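Local coordinates for protein trichosurin (Trichosurus vulpecula, PDB 2RA6) that probably carries small hydrophobic molecules in the milk whey of the brushtail possum, and binds 4-ethylphenol inside its lipocalin beta barrel, at residues 151-154 against 155-158; 103-106 against 107-110; 83-86 against 87-90. The protein carries 1 engineered substitution. All coordinates share one frame; numbering follows the deposited sequence.

Contact 1. Residues 151-154 against 155-158; sequences GFRR and ENIL
Arg-153 folds back over the two residues that follow Arg-154, its aliphatic chain passing the carboxylate of Glu-155 and the amide of Asn-156 in the connection from helix 137-148 to strand 157-159 of the lipocalin fold. Its CG sits between the backbone N and the carbonyl carbon (chi1 60°), and a second bend at chi3 swings the guanidinium round. CG is thereby pressed against OD1 of Asn-156, 3.1 Å away, while the same oxygen lies at the edge of the guanidinium, in its plane. The guanidinium and amide planes are turned 45° from each other. Glu-155 approaches from another direction: its OE1 meets CD of Arg-153 at 3.1 Å and makes a rather long salt bridge to NE of Arg-153, 3.6 Å away, with OE1 lying oblique to the guanidinium.

Two i to i+3 backbone bonds wind this 3-10 turn, Asn-156 N to Arg-153 O at 3.0 Å and Ile-157 N to Arg-154 O at 3.1 Å. In both, the donor stands well above the carbonyl plane. The ND2 end of the buried Asn-156 amide donates to the backbone O of Ser-35; backbone bonding to Ser-35 adds to this hold and ties the turn to the end of strand 29-35. Arg-154 takes a different course from Arg-153: with chi1 at 180° its CG points away from the amide nitrogen, and the side chain packs on Met-148 of the helix. Ile-157 packs on Glu-144 and Phe-147 of helix 137-148 and on Val-32 and Ala-34 of strand 29-35. A water lies between Arg-154 O and Ile-157 O, within bonding reach of both and 2.8 Å from Ile-157 O.

Contact 2. Residues 103-106 against 107-110; sequences SSKP and NEYA
Ser-103 lays its hydroxyl over the ring of Tyr-109, OG standing 3.5 Å above the ring plane and over its centre, in the hairpin loop that joins strands 96-102 and 109-118 of the lipocalin barrel. From there OG donates to the backbone O of Tyr-109 at 2.7 Å, coming from above the carbonyl plane. The ring is brought under the loop by the first torsion of Tyr-109 (chi1 78°), which places CG between its own N and carbonyl carbon. Tyr-109 OH and Ser-104 OG share a hydrogen bond of 3.0 Å, in which either may donate; Arg-142 of helix 137-148 donates to the same OG.

Lys-105 crosses beside the ring, bent at chi3 and chi4, with its CB 3.9 Å from CE2 of Tyr-109. Its CD touches both carboxylate oxygens of Glu-108, yet the charged ends stay apart, and NZ makes a weak bond to Ser-104 OG. The tight turn itself hangs on the carbonyl of Lys-105, gripped by two amides: Glu-108 N comes in above the carbonyl plane, whereas Tyr-109 N lies 3.0 Å from Lys-105 O, nearly in line with the C=O bond.

Contact 3. Residues 83-86 against 87-90; sequences TEEA and RQFK
The Phe-89 ring has a water over one face, offset toward the rim. This water joins the two sides of the loop, accepting from Thr-83 N and lying within bonding reach of Gln-88 O. Gln-88 OE1 rests against CB of Glu-85 at 3.6 Å, the amide and carboxylate planes of these residues 58° apart. The Arg-87 guanidinium is carried away from the loop on an extended chain.

Thr-83 opens an ST turn, its OG1 accepting from Glu-85 N at 3.1 Å. With OG1 wedged between the N and carbonyl carbon of its own residue (chi1 68°), the hydroxyl also lies 3.0 Å from Gln-88 O, although that acceptor has a competitor for the proton. A type II beta turn follows, closed by Gln-88 N to Glu-85 O at 3.2 Å, with Arg-87 at its third position.

The loop links strands 72-82 and 88-92. Across the dimer interface, Gln-88 OE1 has a weak hydrogen bond from Arg-87 NH2 of the second subunit, and Arg-87 NE a long, weak ion pair with Glu-85 of that subunit. Phe-89 packs on Ala-80 and Val-99 of the flanking strands, while Arg-87 leans on Tyr-100 of strand 96-102 and on Tyr-100 of the second subunit.

Along the chain contact 3 comes first, then contact 2, then contact 1, and all three reach the same antiparallel sheet. Contacts 3 and 2 are successive hairpin connections, 72-82 to 88-92 and 96-102 to 109-118, with centres about 18 Å apart and nearest atoms about 7 Å apart. Contact 1 lies beyond helix 137-148, where the chain returns to the sheet at 157-159; its centre is about 22 Å from that of contact 2 and about 27 Å from that of contact 3. Of the three, contact 1 meets both helix 137-148 and the second subunit, contact 2 the helix and contact 3 the second subunit.

Contact 1. Residues 151-154 against 155-158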
# COMPACT_ATOMS: atom_id res chain seq x y z
N GLY B 151 0.01 -13.50 3.65
CA GLY B 151 1.12 -14.35 3.25
C GLY B 151 2.41 -14.20 4.03
O GLY B 151 3.48 -14.51 3.52
N PHE B 152 2.32 -13.73 5.27
CA PHE B 152 3.51 -13.56 6.09
C PHE B 152 3.52 -14.49 7.30
O PHE B 152 2.47 -14.90 7.78
CB PHE B 152 3.63 -12.10 6.54
CG PHE B 152 3.76 -11.14 5.40
CD1 PHE B 152 2.69 -10.32 5.05
CD2 PHE B 152 4.93 -11.07 4.66
CE1 PHE B 152 2.80 -9.44 3.97
CE2 PHE B 152 5.05 -10.20 3.58
CZ PHE B 152 3.98 -9.38 3.23
N ARG B 153 4.72 -14.81 7.77
CA ARG B 153 4.89 -15.70 8.91
C ARG B 153 4.66 -15.00 10.25
O ARG B 153 4.87 -13.79 10.38
CB ARG B 153 6.29 -16.32 8.89
CG ARG B 153 7.42 -15.31 8.96
CD ARG B 153 8.77 -16.00 9.14
NE ARG B 153 9.17 -16.76 7.95
CZ ARG B 153 9.70 -16.21 6.86
NH1 ARG B 153 9.88 -14.90 6.79
NH2 ARG B 153 10.04 -16.98 5.84
N ARG B 154 4.23 -15.77 11.23
CA ARG B 154 3.97 -15.26 12.57
C ARG B 154 5.23 -14.65 13.17
O ARG B 154 5.17 -13.71 13.98
CB ARG B 154 3.46 -16.40 13.46
CG ARG B 154 3.14 -16.02 14.89
CD ARG B 154 2.74 -17.25 15.69
NE ARG B 154 1.55 -17.90 15.14
CZ ARG B 154 0.32 -17.40 15.21
NH1 ARG B 154 0.11 -16.24 15.81
NH2 ARG B 154 -0.69 -18.06 14.68
N GLU B 155 6.38 -15.17 12.77
CA GLU B 155 7.67 -14.68 13.27
C GLU B 155 7.96 -13.24 12.88
O GLU B 155 8.82 -12.60 13.48
CB GLU B 155 8.79 -15.59 12.76
CG GLU B 155 8.69 -17.02 13.24
CD GLU B 155 9.63 -17.95 12.49
OE1 GLU B 155 9.47 -18.09 11.26
OE2 GLU B 155 10.54 -18.53 13.13
N ASN B 156 7.25 -12.74 11.87
CA ASN B 156 7.45 -11.36 11.41
C ASN B 156 6.60 -10.36 12.17
O ASN B 156 6.54 -9.19 11.81
CB ASN B 156 7.15 -11.27 9.92
CG ASN B 156 8.32 -11.73 9.07
OD1 ASN B 156 8.98 -12.72 9.39
ND2 ASN B 156 8.59 -11.01 7.99
N ILE B 157 5.95 -10.84 13.22
CA ILE B 157 5.11 -9.99 14.07
C ILE B 157 5.82 -9.88 15.41
O ILE B 157 6.24 -10.88 15.99
CB ILE B 157 3.73 -10.62 14.30
CG1 ILE B 157 2.97 -10.71 12.97
CG2 ILE B 157 2.95 -9.80 15.32
CD1 ILE B 157 1.71 -11.55 13.04
N LEU B 158 5.98 -8.65 15.90
CA LEU B 158 6.62 -8.43 17.18
C LEU B 158 5.67 -7.69 18.12
O LEU B 158 5.38 -6.52 17.91
CB LEU B 158 7.90 -7.60 17.01
CG LEU B 158 8.99 -8.24 16.15
CD1 LEU B 158 10.19 -7.30 16.07
CD2 LEU B 158 9.41 -9.57 16.77
O HOH W 1 4.96 -13.09 17.03

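Contact 2. Residues 103-106 against 107-110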
# COMPACT_ATOMS: atom_id res chain seq x y z
N SER B 103 -8.91 2.23 11.60
CA SER B 103 -9.35 1.93 12.97
C SER B 103 -10.86 1.88 13.09
O SER B 103 -11.55 2.83 12.73
CB SER B 103 -8.83 2.93 14.00
OG SER B 103 -9.29 2.55 15.30
N SER B 104 -11.36 0.76 13.61
CA SER B 104 -12.78 0.58 13.82
C SER B 104 -13.16 1.19 15.17
O SER B 104 -14.33 1.43 15.45
CB SER B 104 -13.14 -0.91 13.80
OG SER B 104 -12.46 -1.63 14.82
N LYS B 105 -12.15 1.44 15.99
CA LYS B 105 -12.32 2.04 17.31
C LYS B 105 -11.22 3.08 17.49
O LYS B 105 -10.25 2.86 18.22
CB LYS B 105 -12.23 0.97 18.40
CG LYS B 105 -13.42 0.02 18.41
CD LYS B 105 -13.31 -1.02 19.52
CE LYS B 105 -12.30 -2.10 19.18
NZ LYS B 105 -12.72 -2.88 17.98
N PRO B 106 -11.37 4.24 16.83
CA PRO B 106 -10.42 5.36 16.85
C PRO B 106 -9.95 5.88 18.20
O PRO B 106 -8.86 6.43 18.31
CB PRO B 106 -11.14 6.43 16.03
CG PRO B 106 -12.58 6.13 16.27
CD PRO B 106 -12.62 4.63 16.16
N ASN B 107 -10.77 5.69 19.24
CA ASN B 107 -10.40 6.16 20.57
C ASN B 107 -9.69 5.06 21.36
O ASN B 107 -9.15 5.32 22.44
CB ASN B 107 -11.65 6.61 21.34
CG ASN B 107 -11.31 7.43 22.56
OD1 ASN B 107 -12.14 7.61 23.45
ND2 ASN B 107 -10.09 7.95 22.61
N GLU B 108 -9.71 3.85 20.83
CA GLU B 108 -9.08 2.72 21.50
C GLU B 108 -7.74 2.32 20.88
O GLU B 108 -6.79 2.00 21.59
CB GLU B 108 -10.02 1.51 21.51
CG GLU B 108 -11.19 1.61 22.49
CD GLU B 108 -12.02 0.34 22.54
OE1 GLU B 108 -11.43 -0.76 22.47
OE2 GLU B 108 -13.26 0.43 22.67
N TYR B 109 -7.67 2.33 19.55
CA TYR B 109 -6.44 1.95 18.87
C TYR B 109 -6.30 2.64 17.52
O TYR B 109 -7.26 3.20 17.00
CB TYR B 109 -6.39 0.43 18.66
CG TYR B 109 -7.23 -0.09 17.50
CD1 TYR B 109 -6.70 -0.18 16.21
CD2 TYR B 109 -8.55 -0.49 17.70
CE1 TYR B 109 -7.47 -0.66 15.14
CE2 TYR B 109 -9.32 -0.97 16.64
CZ TYR B 109 -8.78 -1.05 15.37
OH TYR B 109 -9.55 -1.50 14.31
N ALA B 110 -5.09 2.59 16.98
CA ALA B 110 -4.82 3.16 15.67
C ALA B 110 -3.93 2.17 14.93
O ALA B 110 -2.98 1.61 15.50
CB ALA B 110 -4.10 4.50 15.81
O HOH W 2 -7.28 5.91 16.11

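Contact 3. Residues 83-86 against 87-90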
# COMPACT_ATOMS: atom_id res chain seq x y z
N THR B 83 -2.75 13.87 1.96
CA THR B 83 -2.82 13.78 0.51
C THR B 83 -4.25 14.11 0.10
O THR B 83 -5.08 14.43 0.94
CB THR B 83 -2.49 12.36 0.01
OG1 THR B 83 -3.53 11.46 0.41
CG2 THR B 83 -1.16 11.89 0.59
N GLU B 84 -4.53 14.01 -1.20
CA GLU B 84 -5.87 14.30 -1.70
C GLU B 84 -6.86 13.25 -1.20
O GLU B 84 -8.07 13.45 -1.25
CB GLU B 84 -5.87 14.31 -3.23
CG GLU B 84 -4.93 15.34 -3.84
CD GLU B 84 -4.83 15.21 -5.34
OE1 GLU B 84 -5.87 15.35 -6.03
OE2 GLU B 84 -3.71 14.97 -5.84
N GLU B 85 -6.33 12.13 -0.73
CA GLU B 85 -7.15 11.03 -0.23
C GLU B 85 -7.15 10.98 1.30
O GLU B 85 -6.09 11.02 1.93
CB GLU B 85 -6.64 9.70 -0.78
CG GLU B 85 -6.75 9.55 -2.30
CD GLU B 85 -8.18 9.34 -2.77
OE1 GLU B 85 -9.05 10.16 -2.43
OE2 GLU B 85 -8.43 8.35 -3.49
N ALA B 86 -8.34 10.91 1.88
CA ALA B 86 -8.45 10.85 3.33
C ALA B 86 -7.73 9.60 3.85
O ALA B 86 -7.61 8.60 3.13
CB ALA B 86 -9.91 10.82 3.75
N ARG B 87 -7.27 9.68 5.09
CA ARG B 87 -6.56 8.59 5.76
C ARG B 87 -5.28 8.14 5.08
O ARG B 87 -4.66 7.17 5.51
CB ARG B 87 -7.50 7.40 5.97
CG ARG B 87 -7.64 6.48 4.78
CD ARG B 87 -8.70 5.41 5.03
NE ARG B 87 -8.79 4.48 3.91
CZ ARG B 87 -7.82 3.65 3.55
NH1 ARG B 87 -6.68 3.63 4.23
NH2 ARG B 87 -8.00 2.84 2.52
N GLN B 88 -4.89 8.83 4.01
CA GLN B 88 -3.65 8.50 3.31
C GLN B 88 -2.67 9.65 3.51
O GLN B 88 -3.03 10.82 3.34
CB GLN B 88 -3.88 8.30 1.82
CG GLN B 88 -2.68 7.70 1.10
CD GLN B 88 -2.88 7.58 -0.39
OE1 GLN B 88 -3.99 7.31 -0.86
NE2 GLN B 88 -1.80 7.77 -1.16
N PHE B 89 -1.43 9.32 3.86
CA PHE B 89 -0.41 10.34 4.10
C PHE B 89 0.88 9.98 3.39
O PHE B 89 1.07 8.85 2.95
CB PHE B 89 -0.15 10.45 5.61
CG PHE B 89 -1.38 10.73 6.41
CD1 PHE B 89 -1.76 12.03 6.71
CD2 PHE B 89 -2.18 9.68 6.85
CE1 PHE B 89 -2.93 12.29 7.43
CE2 PHE B 89 -3.36 9.92 7.57
CZ PHE B 89 -3.73 11.23 7.86
N LYS B 90 1.76 10.97 3.27
CA LYS B 90 3.06 10.77 2.65
C LYS B 90 4.12 11.09 3.69
O LYS B 90 4.03 12.10 4.39
CB LYS B 90 3.22 11.67 1.42
CG LYS B 90 2.88 13.13 1.66
CD LYS B 90 2.92 13.92 0.36
CE LYS B 90 2.48 15.36 0.57
NZ LYS B 90 2.54 16.14 -0.70
O HOH W 3 -4.71 12.84 3.77